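PDB 4Y9V: particle-associated lyase from Acinetobacter bacteriophage AP22, which probably degrades the capsular polysaccharide of Acinetobacter baumannii as a trimeric tailspike lyase, so that the phage can reach the bacterial cell surface. Local coordinates for residues A45-Y50 against K75-K80; W151-C156 against G172-V177; E371-V376 against K396-S401; S551-V556 against S591-D596. One frame throughout, in Å; residues are numbered along the deposited sequence. Where two conformers were deposited one is given.

Interaction 1. Residues A45-Y50 against K75-K80. With EDO (1,2-ethanediol), chain G; EDO (1,2-ethanediol), chain J; EDO (1,2-ethanediol), chain I.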
loop_
_atom_site.group_PDB
_atom_site.type_symbol
_atom_site.label_atom_id
_atom_site.label_comp_id
_atom_site.label_asym_id
_atom_site.label_seq_id
_atom_site.Cartn_x
_atom_site.Cartn_y
_atom_site.Cartn_z
ATOM N N ALA A 45 3.702 44.272 2.651
ATOM C CA ALA A 45 4.918 44.590 1.929
ATOM C C ALA A 45 4.801 44.094 0.472
ATOM O O ALA A 45 4.432 42.960 0.220
ATOM C CB ALA A 45 6.134 43.982 2.559
ATOM N N HIS A 46 5.133 44.976 -0.442
ATOM C CA HIS A 46 5.161 44.711 -1.874
ATOM C C HIS A 46 6.517 45.022 -2.448
ATOM O O HIS A 46 7.104 46.045 -2.157
ATOM C CB HIS A 46 4.134 45.601 -2.583
ATOM C CG HIS A 46 2.704 45.316 -2.260
ATOM N ND1 HIS A 46 2.042 44.295 -2.902
ATOM C CD2 HIS A 46 1.833 45.876 -1.400
ATOM C CE1 HIS A 46 0.793 44.249 -2.425
ATOM N NE2 HIS A 46 0.642 45.216 -1.517
ATOM N N LEU A 47 6.972 44.185 -3.391
ATOM C CA LEU A 47 8.244 44.446 -4.041
ATOM C C LEU A 47 8.236 45.808 -4.736
ATOM O O LEU A 47 9.233 46.516 -4.739
ATOM C CB LEU A 47 8.589 43.319 -5.019
ATOM C CG LEU A 47 9.937 43.444 -5.698
ATOM C CD1 LEU A 47 11.075 43.325 -4.691
ATOM C CD2 LEU A 47 10.078 42.414 -6.785
ATOM N N ASP A 48 7.097 46.186 -5.338
ATOM C CA ASP A 48 7.074 47.414 -6.136
ATOM C C ASP A 48 7.402 48.654 -5.295
ATOM O O ASP A 48 8.014 49.587 -5.830
ATOM C CB ASP A 48 5.719 47.603 -6.809
ATOM C CG ASP A 48 5.606 46.880 -8.152
ATOM O OD1 ASP A 48 5.942 45.689 -8.209
ATOM O OD2 ASP A 48 5.119 47.509 -9.103
ATOM N N THR A 49 6.988 48.719 -4.032
ATOM C CA THR A 49 7.332 49.880 -3.229
ATOM C C THR A 49 8.823 49.960 -2.998
ATOM O O THR A 49 9.434 51.053 -3.009
ATOM C CB THR A 49 6.555 49.897 -1.891
ATOM O OG1 THR A 49 6.896 48.764 -1.159
ATOM C CG2 THR A 49 5.079 50.086 -2.108
ATOM N N TYR A 50 9.496 48.825 -2.758
ATOM C CA TYR A 50 10.906 48.746 -2.631
ATOM C C TYR A 50 11.642 49.151 -3.908
ATOM O O TYR A 50 12.657 49.871 -3.872
ATOM C CB TYR A 50 11.393 47.325 -2.202
ATOM C CG TYR A 50 11.460 47.163 -0.696
ATOM C CD1 TYR A 50 10.354 46.820 0.059
ATOM C CD2 TYR A 50 12.660 47.330 -0.049
ATOM C CE1 TYR A 50 10.473 46.677 1.448
ATOM C CE2 TYR A 50 12.790 47.188 1.328
ATOM C CZ TYR A 50 11.692 46.866 2.061
ATOM O OH TYR A 50 11.762 46.721 3.439
ATOM N N LYS A 75 8.669 40.146 6.862
ATOM C CA LYS A 75 8.319 38.730 7.038
ATOM C C LYS A 75 7.355 38.175 6.026
ATOM O O LYS A 75 7.085 36.933 6.065
ATOM C CB LYS A 75 7.749 38.531 8.440
ATOM C CG LYS A 75 8.752 38.774 9.562
ATOM C CD LYS A 75 8.292 39.038 10.930
ATOM C CE LYS A 75 9.521 39.134 11.857
ATOM N NZ LYS A 75 10.394 40.330 11.560
ATOM N N LYS A 76 6.859 39.013 5.127
ATOM C CA LYS A 76 5.971 38.487 4.087
ATOM C C LYS A 76 6.028 39.495 2.961
ATOM O O LYS A 76 5.662 40.667 3.140
ATOM C CB LYS A 76 4.579 38.316 4.678
ATOM C CG LYS A 76 3.588 37.668 3.739
ATOM C CD LYS A 76 2.279 37.429 4.457
ATOM C CE LYS A 76 1.227 36.829 3.602
ATOM N NZ LYS A 76 0.002 36.371 4.376
ATOM N N LEU A 77 6.467 39.027 1.789
ATOM C CA LEU A 77 6.637 39.905 0.643
ATOM C C LEU A 77 5.727 39.471 -0.505
ATOM O O LEU A 77 5.807 38.312 -0.962
ATOM C CB LEU A 77 8.083 39.878 0.150
ATOM C CG LEU A 77 8.390 40.782 -1.062
ATOM C CD1 LEU A 77 8.293 42.244 -0.689
ATOM C CD2 LEU A 77 9.731 40.417 -1.666
ATOM N N HIS A 78 4.911 40.389 -0.984
ATOM C CA HIS A 78 4.066 40.180 -2.166
ATOM C C HIS A 78 4.824 40.655 -3.397
ATOM O O HIS A 78 5.427 41.731 -3.377
ATOM C CB HIS A 78 2.755 40.944 -2.017
ATOM C CG HIS A 78 1.907 40.435 -0.923
ATOM N ND1 HIS A 78 2.074 40.711 0.398
ATOM C CD2 HIS A 78 0.842 39.579 -1.043
ATOM C CE1 HIS A 78 1.091 39.988 1.076
ATOM N NE2 HIS A 78 0.362 39.342 0.197
ATOM N N VAL A 79 4.785 39.862 -4.460
ATOM C CA VAL A 79 5.515 40.151 -5.700
ATOM C C VAL A 79 4.570 40.121 -6.893
ATOM O O VAL A 79 3.889 39.109 -7.131
ATOM C CB VAL A 79 6.692 39.190 -5.894
ATOM C CG1 VAL A 79 7.447 39.511 -7.168
ATOM C CG2 VAL A 79 7.616 39.210 -4.686
ATOM N N LYS A 80 4.565 41.206 -7.658
ATOM C CA LYS A 80 3.821 41.324 -8.895
ATOM C C LYS A 80 4.446 40.499 -9.975
ATOM O O LYS A 80 5.676 40.386 -10.123
ATOM C CB LYS A 80 3.817 42.800 -9.306
ATOM C CG LYS A 80 3.087 43.133 -10.586
ATOM C CD LYS A 80 2.983 44.639 -10.871
ATOM C CE LYS A 80 2.408 44.956 -12.210
ATOM N NZ LYS A 80 0.951 44.621 -12.282
HETATM C C1 EDO G . 1.808 42.929 -5.922
HETATM O O1 EDO G . 2.950 43.134 -5.189
HETATM C C2 EDO G . 1.315 41.461 -5.919
HETATM O O2 EDO G . 0.802 41.073 -4.677
HETATM C C1 EDO J . 5.090 42.593 5.937
HETATM O O1 EDO J . 5.560 41.410 6.596
HETATM C C2 EDO J . 5.449 43.824 6.707
HETATM O O2 EDO J . 6.846 44.024 6.756
HETATM C C1 EDO I . 4.334 50.831 -8.707
HETATM O O1 EDO I . 3.535 49.698 -8.755
HETATM C C2 EDO I . 4.648 51.567 -9.987
HETATM O O2 EDO I . 5.325 50.670 -10.916
HETATM O O HOH W 1 3.093 41.506 3.165
HETATM O O HOH W 2 3.197 41.706 3.955
HETATM O O HOH W 3 5.370 43.873 -6.232
HETATM O O HOH W 4 6.619 43.198 -7.603
#
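Ala45 O is gripped by two N-H groups of one residue: His78 N reaches it at 2.9 Å, almost straight (169°), and the same histidine's ring adds a longer, more bent bond, ND1 to Ala45 O at 3.3 Å (142°). The two donors come from opposite faces of the carbonyl plane, and the oxygen lies close to the ring plane. His78 has its CG beside the backbone N (chi1 -66°), which brings ND1 back to the carbonyl that its own amide already holds. One step on, Leu47 N donates to His78 O at 2.9 Å, so His46 pairs with His78 in a parallel bridge whose histidine rings lie on one face. Those rings meet obliquely, centroids 5.4 Å apart. An ethanediol, probably from the crystallisation liquor, sits at the edge of the His46 ring, its O1 2.7 Å from His46 ND1. Beyond the bridge, Leu47 CD2 packs alongside Val79 CG1 at 3.9 Å, while Leu77 CD1 lies against the peptide joining His46 to Leu47. A water, modelled at two alternative sites, links Asp48 OD1 to Lys80 N, and Arg82 forms a salt bridge with that carboxylate oxygen. His46 is the N-cap residue of helix 47-54. Strand 77-79 lies between strands 45-46 and 96-100 in a parallel sheet, with helix 63-71 packed on Leu47 and Leu77 and Leu43 of the second subunit touching His46.

Interaction 2. Residues W151-C156 against G172-V177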
loop_
_atom_site.group_PDB
_atom_site.type_symbol
_atom_site.label_atom_id
_atom_site.label_comp_id
_atom_site.label_asym_id
_atom_site.label_seq_id
_atom_site.Cartn_x
_atom_site.Cartn_y
_atom_site.Cartn_z
ATOM N N TRP A 151 15.726 20.090 18.290
ATOM C CA TRP A 151 16.229 19.278 17.211
ATOM C C TRP A 151 17.745 19.159 17.377
ATOM O O TRP A 151 18.457 20.154 17.268
ATOM C CB TRP A 151 15.850 19.925 15.870
ATOM C CG TRP A 151 16.395 19.289 14.635
ATOM C CD1 TRP A 151 17.149 18.162 14.484
ATOM C CD2 TRP A 151 16.193 19.818 13.316
ATOM N NE1 TRP A 151 17.451 17.967 13.162
ATOM C CE2 TRP A 151 16.873 18.955 12.416
ATOM C CE3 TRP A 151 15.510 20.909 12.796
ATOM C CZ2 TRP A 151 16.891 19.197 11.036
ATOM C CZ3 TRP A 151 15.506 21.138 11.434
ATOM C CH2 TRP A 151 16.188 20.279 10.565
ATOM N N LEU A 152 18.188 17.940 17.703
ATOM C CA LEU A 152 19.595 17.646 17.821
ATOM C C LEU A 152 20.024 16.728 16.662
ATOM O O LEU A 152 19.226 15.973 16.098
ATOM C CB LEU A 152 19.959 16.957 19.144
ATOM C CG LEU A 152 19.501 17.702 20.409
ATOM C CD1 LEU A 152 19.951 16.886 21.635
ATOM C CD2 LEU A 152 20.024 19.118 20.478
ATOM N N VAL A 153 21.309 16.809 16.348
ATOM C CA VAL A 153 21.935 15.915 15.377
ATOM C C VAL A 153 23.012 15.132 16.116
ATOM O O VAL A 153 23.902 15.704 16.742
ATOM C CB VAL A 153 22.591 16.681 14.217
ATOM C CG1 VAL A 153 23.022 15.693 13.135
ATOM C CG2 VAL A 153 21.670 17.764 13.650
ATOM N N ILE A 154 22.932 13.795 16.022
ATOM C CA ILE A 154 24.017 12.919 16.401
ATOM C C ILE A 154 24.820 12.706 15.124
ATOM O O ILE A 154 24.252 12.333 14.104
ATOM C CB ILE A 154 23.462 11.568 16.916
ATOM C CG1 ILE A 154 22.574 11.746 18.125
ATOM C CG2 ILE A 154 24.606 10.566 17.168
ATOM C CD1 ILE A 154 21.710 10.538 18.475
ATOM N N TYR A 155 26.136 12.945 15.142
ATOM C CA TYR A 155 26.915 12.845 13.908
ATOM C C TYR A 155 28.308 12.342 14.197
ATOM O O TYR A 155 28.996 12.858 15.079
ATOM C CB TYR A 155 26.980 14.218 13.186
ATOM C CG TYR A 155 27.611 14.162 11.813
ATOM C CD1 TYR A 155 26.920 13.667 10.719
ATOM C CD2 TYR A 155 28.917 14.574 11.617
ATOM C CE1 TYR A 155 27.484 13.595 9.465
ATOM C CE2 TYR A 155 29.495 14.521 10.351
ATOM C CZ TYR A 155 28.790 14.039 9.274
ATOM O OH TYR A 155 29.414 14.010 8.051
ATOM N N CYS A 156 28.716 11.330 13.438
ATOM C CA CYS A 156 30.092 10.814 13.509
ATOM C C CYS A 156 30.932 11.466 12.428
ATOM O O CYS A 156 30.643 11.362 11.255
ATOM C CB CYS A 156 30.061 9.310 13.311
ATOM S SG CYS A 156 31.716 8.557 13.376
ATOM N N GLY A 172 24.928 8.995 11.583
ATOM C CA GLY A 172 24.292 10.006 12.399
ATOM C C GLY A 172 22.795 9.954 12.204
ATOM O O GLY A 172 22.300 9.180 11.386
ATOM N N GLU A 173 22.070 10.779 12.950
ATOM C CA GLU A 173 20.629 10.876 12.799
ATOM C C GLU A 173 20.127 12.144 13.497
ATOM O O GLU A 173 20.828 12.730 14.321
ATOM C CB GLU A 173 19.910 9.620 13.340
ATOM C CG GLU A 173 20.154 9.327 14.805
ATOM C CD GLU A 173 19.805 7.867 15.077
ATOM O OE1 GLU A 173 20.622 6.970 14.695
ATOM O OE2 GLU A 173 18.704 7.577 15.601
ATOM N N PHE A 174 18.910 12.518 13.184
ATOM C CA PHE A 174 18.222 13.601 13.838
ATOM C C PHE A 174 17.320 13.065 14.939
ATOM O O PHE A 174 16.672 12.032 14.749
ATOM C CB PHE A 174 17.343 14.367 12.847
ATOM C CG PHE A 174 18.076 15.018 11.689
ATOM C CD1 PHE A 174 19.406 15.394 11.767
ATOM C CD2 PHE A 174 17.383 15.277 10.502
ATOM C CE1 PHE A 174 20.033 16.023 10.683
ATOM C CE2 PHE A 174 18.015 15.895 9.424
ATOM C CZ PHE A 174 19.336 16.256 9.532
ATOM N N VAL A 175 17.268 13.771 16.078
ATOM C CA VAL A 175 16.382 13.421 17.158
ATOM C C VAL A 175 15.695 14.695 17.680
ATOM O O VAL A 175 16.232 15.788 17.563
ATOM C CB VAL A 175 17.071 12.665 18.316
ATOM C CG1 VAL A 175 17.742 11.386 17.800
ATOM C CG2 VAL A 175 18.071 13.555 19.046
ATOM N N GLU A 176 14.530 14.489 18.283
ATOM C CA GLU A 176 13.848 15.526 19.059
ATOM C C GLU A 176 13.861 15.134 20.533
ATOM O O GLU A 176 13.547 14.014 20.907
ATOM C CB GLU A 176 12.417 15.747 18.582
ATOM C CG GLU A 176 11.721 16.833 19.392
ATOM C CD GLU A 176 10.372 17.202 18.838
ATOM O OE1 GLU A 176 10.377 17.919 17.839
ATOM O OE2 GLU A 176 9.373 16.784 19.393
ATOM N N VAL A 177 14.248 16.105 21.371
ATOM C CA VAL A 177 14.386 15.865 22.794
ATOM C C VAL A 177 13.018 15.763 23.471
ATOM O O VAL A 177 12.173 16.649 23.342
ATOM C CB VAL A 177 15.212 16.993 23.423
ATOM C CG1 VAL A 177 15.308 16.813 24.936
ATOM C CG2 VAL A 177 16.586 17.032 22.803
#
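An antiparallel pair of adjacent strands within the tailspike Ig-like domain joins 151-156 to 172-177, their axes 4.6 Å apart and their directions at 171°. Trp151 and Phe174 make a T-shaped contact on one face: the indole edge points at the phenyl face, with the planes at 73° and Trp151 NE1 3.4 Å from Phe174 CG. Trp151 carries its CG anti to the backbone N (chi1 175°), which swings the indole toward the neighbouring strand; NE1 then stands over the phenyl ring, displaced toward its rim. Val153 touches the same ring with both methyls, CG2 coming within 3.8 Å of Phe174 CD1 while CG1 lies at the ring's edge. The backbone evidence for the register is direct. Leu152 and Val175 form a hydrogen-bonded pair, N to O at 2.9 Å in both directions, and Ile154 N reaches Glu173 O at 2.9 Å. On the other face Leu152 CD1 crosses to Val177 CG2 at 3.6 Å, and Ile154 CD1 meets Val175 CG1 at 4.1 Å. Glu173, on this same face, has its carboxylate held by Tyr195 OH and Tyr192 N. Phe258 adds a third ring to the aromatic group of Trp151 and Phe174. Strand 201-207 pairs with 151-156 along its other edge, whereas strand 184-187 continues the sheet beyond 172-181.

Interaction 3. Residues E371-V376 against K396-S401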
loop_
_atom_site.group_PDB
_atom_site.type_symbol
_atom_site.label_atom_id
_atom_site.label_comp_id
_atom_site.label_asym_id
_atom_site.label_seq_id
_atom_site.Cartn_x
_atom_site.Cartn_y
_atom_site.Cartn_z
ATOM N N GLU A 371 18.491 0.287 -20.876
ATOM C CA GLU A 371 19.068 -0.206 -22.120
ATOM C C GLU A 371 20.222 -1.152 -21.872
ATOM O O GLU A 371 20.427 -2.123 -22.618
ATOM C CB GLU A 371 19.496 0.940 -23.031
ATOM C CG GLU A 371 18.333 1.848 -23.463
ATOM C CD GLU A 371 17.244 1.090 -24.179
ATOM O OE1 GLU A 371 17.519 0.467 -25.240
ATOM O OE2 GLU A 371 16.116 0.988 -23.698
ATOM N N GLY A 372 20.995 -0.874 -20.813
ATOM C CA GLY A 372 22.164 -1.656 -20.456
ATOM C C GLY A 372 21.890 -2.965 -19.703
ATOM O O GLY A 372 22.858 -3.579 -19.242
ATOM N N GLN A 373 20.637 -3.358 -19.618
ATOM C CA GLN A 373 20.105 -4.592 -19.014
ATOM C C GLN A 373 19.816 -4.419 -17.519
ATOM O O GLN A 373 20.598 -3.832 -16.761
ATOM C CB GLN A 373 20.980 -5.832 -19.161
ATOM C CG GLN A 373 21.345 -6.160 -20.604
ATOM C CD GLN A 373 21.832 -7.573 -20.747
ATOM O OE1 GLN A 373 22.063 -8.293 -19.758
ATOM N NE2 GLN A 373 22.019 -8.014 -21.994
ATOM N N GLY A 374 18.711 -5.021 -17.113
ATOM C CA GLY A 374 18.302 -5.083 -15.718
ATOM C C GLY A 374 17.328 -3.962 -15.354
ATOM O O GLY A 374 17.294 -2.890 -15.943
ATOM N N CYS A 375 16.513 -4.242 -14.295
ATOM C CA CYS A 375 15.569 -3.288 -13.754
ATOM C C CYS A 375 15.982 -2.640 -12.447
ATOM O O CYS A 375 15.656 -1.469 -12.223
ATOM C CB CYS A 375 14.208 -3.952 -13.545
ATOM S SG CYS A 375 13.292 -4.274 -15.097
ATOM N N VAL A 376 16.618 -3.396 -11.535
ATOM C CA VAL A 376 16.904 -2.935 -10.201
ATOM C C VAL A 376 18.363 -3.247 -9.877
ATOM O O VAL A 376 18.789 -4.407 -10.055
ATOM C CB VAL A 376 15.986 -3.635 -9.153
ATOM C CG1 VAL A 376 16.298 -3.151 -7.748
ATOM C CG2 VAL A 376 14.516 -3.393 -9.474
ATOM N N LYS A 396 13.201 -6.199 -22.068
ATOM C CA LYS A 396 13.376 -6.532 -23.478
ATOM C C LYS A 396 14.744 -7.142 -23.793
ATOM O O LYS A 396 14.853 -7.691 -24.885
ATOM C CB LYS A 396 13.076 -5.339 -24.369
ATOM C CG LYS A 396 13.999 -4.161 -24.160
ATOM C CD LYS A 396 13.777 -3.208 -25.349
ATOM C CE LYS A 396 14.445 -1.892 -25.111
ATOM N NZ LYS A 396 15.900 -2.047 -24.845
ATOM N N THR A 397 15.714 -7.072 -22.948
ATOM C CA THR A 397 17.024 -7.634 -23.247
ATOM C C THR A 397 17.074 -9.114 -22.826
ATOM O O THR A 397 16.190 -9.615 -22.135
ATOM C CB THR A 397 18.187 -6.897 -22.572
ATOM O OG1 THR A 397 18.345 -7.356 -21.229
ATOM C CG2 THR A 397 18.061 -5.401 -22.694
ATOM N N PRO A 398 18.147 -9.823 -23.174
ATOM C CA PRO A 398 18.297 -11.200 -22.728
ATOM C C PRO A 398 18.648 -11.352 -21.259
ATOM O O PRO A 398 18.661 -12.493 -20.766
ATOM C CB PRO A 398 19.429 -11.787 -23.623
ATOM C CG PRO A 398 19.466 -10.840 -24.810
ATOM C CD PRO A 398 19.168 -9.492 -24.181
ATOM N N LEU A 399 18.958 -10.267 -20.540
ATOM C CA LEU A 399 19.226 -10.330 -19.106
ATOM C C LEU A 399 20.365 -11.297 -18.772
ATOM O O LEU A 399 20.423 -11.879 -17.688
ATOM C CB LEU A 399 17.968 -10.634 -18.289
ATOM C CG LEU A 399 16.908 -9.505 -18.345
ATOM C CD1 LEU A 399 15.520 -10.080 -18.113
ATOM C CD2 LEU A 399 17.225 -8.433 -17.335
ATOM N N ASN A 400 21.311 -11.406 -19.695
ATOM C CA ASN A 400 22.456 -12.304 -19.535
ATOM C C ASN A 400 23.623 -11.661 -18.815
ATOM O O ASN A 400 24.371 -12.356 -18.128
ATOM C CB ASN A 400 22.925 -12.818 -20.907
ATOM C CG ASN A 400 23.416 -11.718 -21.812
ATOM O OD1 ASN A 400 22.622 -10.859 -22.174
ATOM N ND2 ASN A 400 24.676 -11.740 -22.160
ATOM N N SER A 401 23.773 -10.341 -18.959
ATOM C CA SER A 401 24.887 -9.641 -18.317
ATOM C C SER A 401 24.449 -9.015 -17.003
ATOM O O SER A 401 25.239 -8.986 -16.045
ATOM C CB SER A 401 25.465 -8.620 -19.293
ATOM O OG SER A 401 26.551 -7.990 -18.669
#
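Gln373 reaches from one loop into the bend of the next, and most of the contact can be read along its side chain. Its CB lies 3.7 Å from Thr397 OG1, and CG passes closer to that oxygen, at 3.3 Å. With CG beside the backbone N (chi1 -55°) and the chain extended beyond it, the amide is carried past the threonine toward residues 399-401. There its two ends are bonded differently. OE1 accepts from Ser401 N at 2.8 Å and also from Trp402 N, just beyond the segment. NE2 donates to Asn400 OD1 at 2.9 Å and 166°; the acceptor lies near the amide plane of Gln373, although the two amide planes are turned 65° apart. Gripped at both ends, the amide is fixed in rotation. Thr397 OG1 accepts from Leu399 N at 3.1 Å, closing an ST turn that shapes the receiving loop, and is hydrogen-bonded to Glu369 as well. Leu399 CD2 rests against Gly374 N at 3.7 Å. At the exposed end, Lys396 NZ forms a salt bridge with Glu371 OE1 at 3.0 Å, approaching its syn side but well out of the carboxylate plane. The two loops are successive connections of the pectin lyase-like beta-helix: 371-376 follows strand 366-368 and leads into 376-378, whereas 396-401 follows 391-394 and precedes 405-409, the parallel neighbour of 376-378.

Interaction 4. Residues S551-V556 against S591-D596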
loop_
_atom_site.group_PDB
_atom_site.type_symbol
_atom_site.label_atom_id
_atom_site.label_comp_id
_atom_site.label_asym_id
_atom_site.label_seq_id
_atom_site.Cartn_x
_atom_site.Cartn_y
_atom_site.Cartn_z
ATOM N N SER A 551 18.426 -26.980 -7.199
ATOM C CA SER A 551 19.868 -26.850 -7.069
ATOM C C SER A 551 20.557 -28.178 -6.812
ATOM O O SER A 551 21.764 -28.299 -7.020
ATOM C CB SER A 551 20.257 -25.884 -5.959
ATOM O OG SER A 551 19.793 -26.404 -4.708
ATOM N N LYS A 552 19.807 -29.157 -6.302
ATOM C CA LYS A 552 20.335 -30.442 -5.873
ATOM C C LYS A 552 19.149 -31.420 -5.997
ATOM O O LYS A 552 18.003 -31.042 -6.149
ATOM C CB LYS A 552 20.914 -30.404 -4.504
ATOM C CG LYS A 552 19.850 -30.032 -3.488
ATOM C CD LYS A 552 20.741 -30.085 -2.275
ATOM C CE LYS A 552 19.979 -29.710 -1.124
ATOM N NZ LYS A 552 20.919 -29.546 0.063
ATOM N N ALA A 553 19.442 -32.726 -5.916
ATOM C CA ALA A 553 18.382 -33.711 -6.027
ATOM C C ALA A 553 17.298 -33.406 -4.996
ATOM O O ALA A 553 17.601 -33.293 -3.793
ATOM C CB ALA A 553 18.961 -35.102 -5.819
ATOM N N PRO A 554 16.039 -33.328 -5.422
ATOM C CA PRO A 554 14.973 -32.987 -4.495
ATOM C C PRO A 554 14.529 -34.195 -3.663
ATOM O O PRO A 554 14.856 -35.353 -3.949
ATOM C CB PRO A 554 13.856 -32.492 -5.399
ATOM C CG PRO A 554 14.059 -33.312 -6.669
ATOM C CD PRO A 554 15.566 -33.352 -6.817
ATOM N N ASN A 555 13.712 -33.914 -2.667
ATOM C CA ASN A 555 12.912 -34.967 -2.047
ATOM C C ASN A 555 11.868 -35.428 -3.081
ATOM O O ASN A 555 11.342 -34.596 -3.833
ATOM C CB ASN A 555 12.195 -34.433 -0.818
ATOM C CG ASN A 555 13.085 -33.791 0.186
ATOM O OD1 ASN A 555 14.210 -34.241 0.438
ATOM N ND2 ASN A 555 12.619 -32.731 0.801
ATOM N N VAL A 556 11.570 -36.732 -3.090
ATOM C CA VAL A 556 10.627 -37.280 -4.033
ATOM C C VAL A 556 9.699 -38.254 -3.307
ATOM O O VAL A 556 10.180 -39.171 -2.636
ATOM C CB VAL A 556 11.283 -38.011 -5.214
ATOM C CG1 VAL A 556 10.239 -38.445 -6.224
ATOM C CG2 VAL A 556 12.363 -37.126 -5.865
ATOM N N SER A 591 12.650 -44.503 -8.868
ATOM C CA SER A 591 13.771 -45.276 -9.386
ATOM C C SER A 591 15.003 -44.460 -9.749
ATOM O O SER A 591 16.091 -45.074 -9.845
ATOM C CB SER A 591 13.306 -46.140 -10.579
ATOM O OG SER A 591 13.067 -45.388 -11.751
ATOM N N LEU A 592 14.880 -43.160 -9.933
ATOM C CA LEU A 592 16.006 -42.308 -10.343
ATOM C C LEU A 592 15.648 -40.905 -9.846
ATOM O O LEU A 592 14.494 -40.506 -9.978
ATOM C CB LEU A 592 16.183 -42.287 -11.864
ATOM C CG LEU A 592 17.309 -41.361 -12.340
ATOM C CD1 LEU A 592 18.078 -42.015 -13.475
ATOM C CD2 LEU A 592 16.747 -40.015 -12.742
ATOM N N VAL A 593 16.664 -40.190 -9.352
ATOM C CA VAL A 593 16.504 -38.787 -9.009
ATOM C C VAL A 593 17.712 -38.007 -9.542
ATOM O O VAL A 593 18.844 -38.482 -9.443
ATOM C CB VAL A 593 16.307 -38.555 -7.499
ATOM C CG1 VAL A 593 17.529 -38.937 -6.665
ATOM C CG2 VAL A 593 15.868 -37.130 -7.225
ATOM N N ALA A 594 17.440 -36.814 -10.034
ATOM C CA ALA A 594 18.475 -35.851 -10.399
ATOM C C ALA A 594 17.916 -34.459 -10.073
ATOM O O ALA A 594 16.749 -34.313 -9.732
ATOM C CB ALA A 594 18.860 -35.961 -11.847
ATOM N N ILE A 595 18.788 -33.444 -10.258
ATOM C CA ILE A 595 18.303 -32.068 -10.027
ATOM C C ILE A 595 17.075 -31.715 -10.817
ATOM O O ILE A 595 16.303 -30.866 -10.406
ATOM C CB ILE A 595 19.368 -31.019 -10.267
ATOM C CG1 ILE A 595 19.998 -31.031 -11.636
ATOM C CG2 ILE A 595 20.431 -31.086 -9.226
ATOM C CD1 ILE A 595 21.093 -29.921 -11.520
ATOM N N ASP A 596 17.000 -32.357 -11.998
ATOM C CA ASP A 596 16.054 -32.056 -13.043
ATOM C C ASP A 596 15.181 -33.270 -13.402
ATOM O O ASP A 596 14.474 -33.147 -14.432
ATOM C CB ASP A 596 16.833 -31.509 -14.261
ATOM C CG ASP A 596 17.755 -32.506 -14.931
ATOM O OD1 ASP A 596 18.245 -33.434 -14.262
ATOM O OD2 ASP A 596 18.020 -32.479 -16.167
#
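Val593 CG2 is the methyl on which three residues of 551-556 converge: Val556 CG2 and Pro554 CD each lie 3.8 Å away, and Ala553 CB is at 4.0 Å. The valine's chi1 of 65° sets CG2 anti to the backbone N, while CG1 sits between that N and the carbonyl carbon and comes within 4.2 Å of Ala553 CB. The Val556 and Val593 side chains run antiparallel as they pass, and so do those of Pro554 and Val593. Pro554 CD also rests against Ala594 O at 3.3 Å. At the other end, Ile595, in the conformer described, turns its branch methyl CG2 onto the backbone of Lys552, 3.4 Å from CA. Here chi1 of 57° sets CG2 beside the backbone N and directs the longer CG1 arm elsewhere. The side-chain contacts are mostly apolar, without a hydrogen bond between the segments; the polar ends of Ser551 and Lys552 are engaged outside it, by Gln521 and Glu624. Ile595 is bonded through its backbone to Tyr550. Within the C-terminal Ig-like domain, strand 586-594 borders 597-604, and strand 555-561 pairs with 613-623. Val556 also packs on Val598 and Pro554 on Ile622, while Asn562 of the third subunit touches Val593.

How the interactions relate
The four contacts follow one another along the chain without touching and sample successive parts of an elongated molecule. Interactions 1 and 4 are the farthest apart, with centres about 79 Å from each other on opposite sides of the chain's centre. Interaction 2 lies nearest the bound capsular saccharide: the side chain of Tyr155 is about 9 Å from its acetamidofucose unit, and the connection from strand 151-156 to strand 172-181 supplies Arg166, Tyr168 and Tyr169 to the pocket. Interaction 3, in the beta-helix, is centred about 41 Å from interaction 2 and 31 Å from interaction 4. Interactions 1 and 3 both touch the second subunit; interactions 1 and 4 both touch the third.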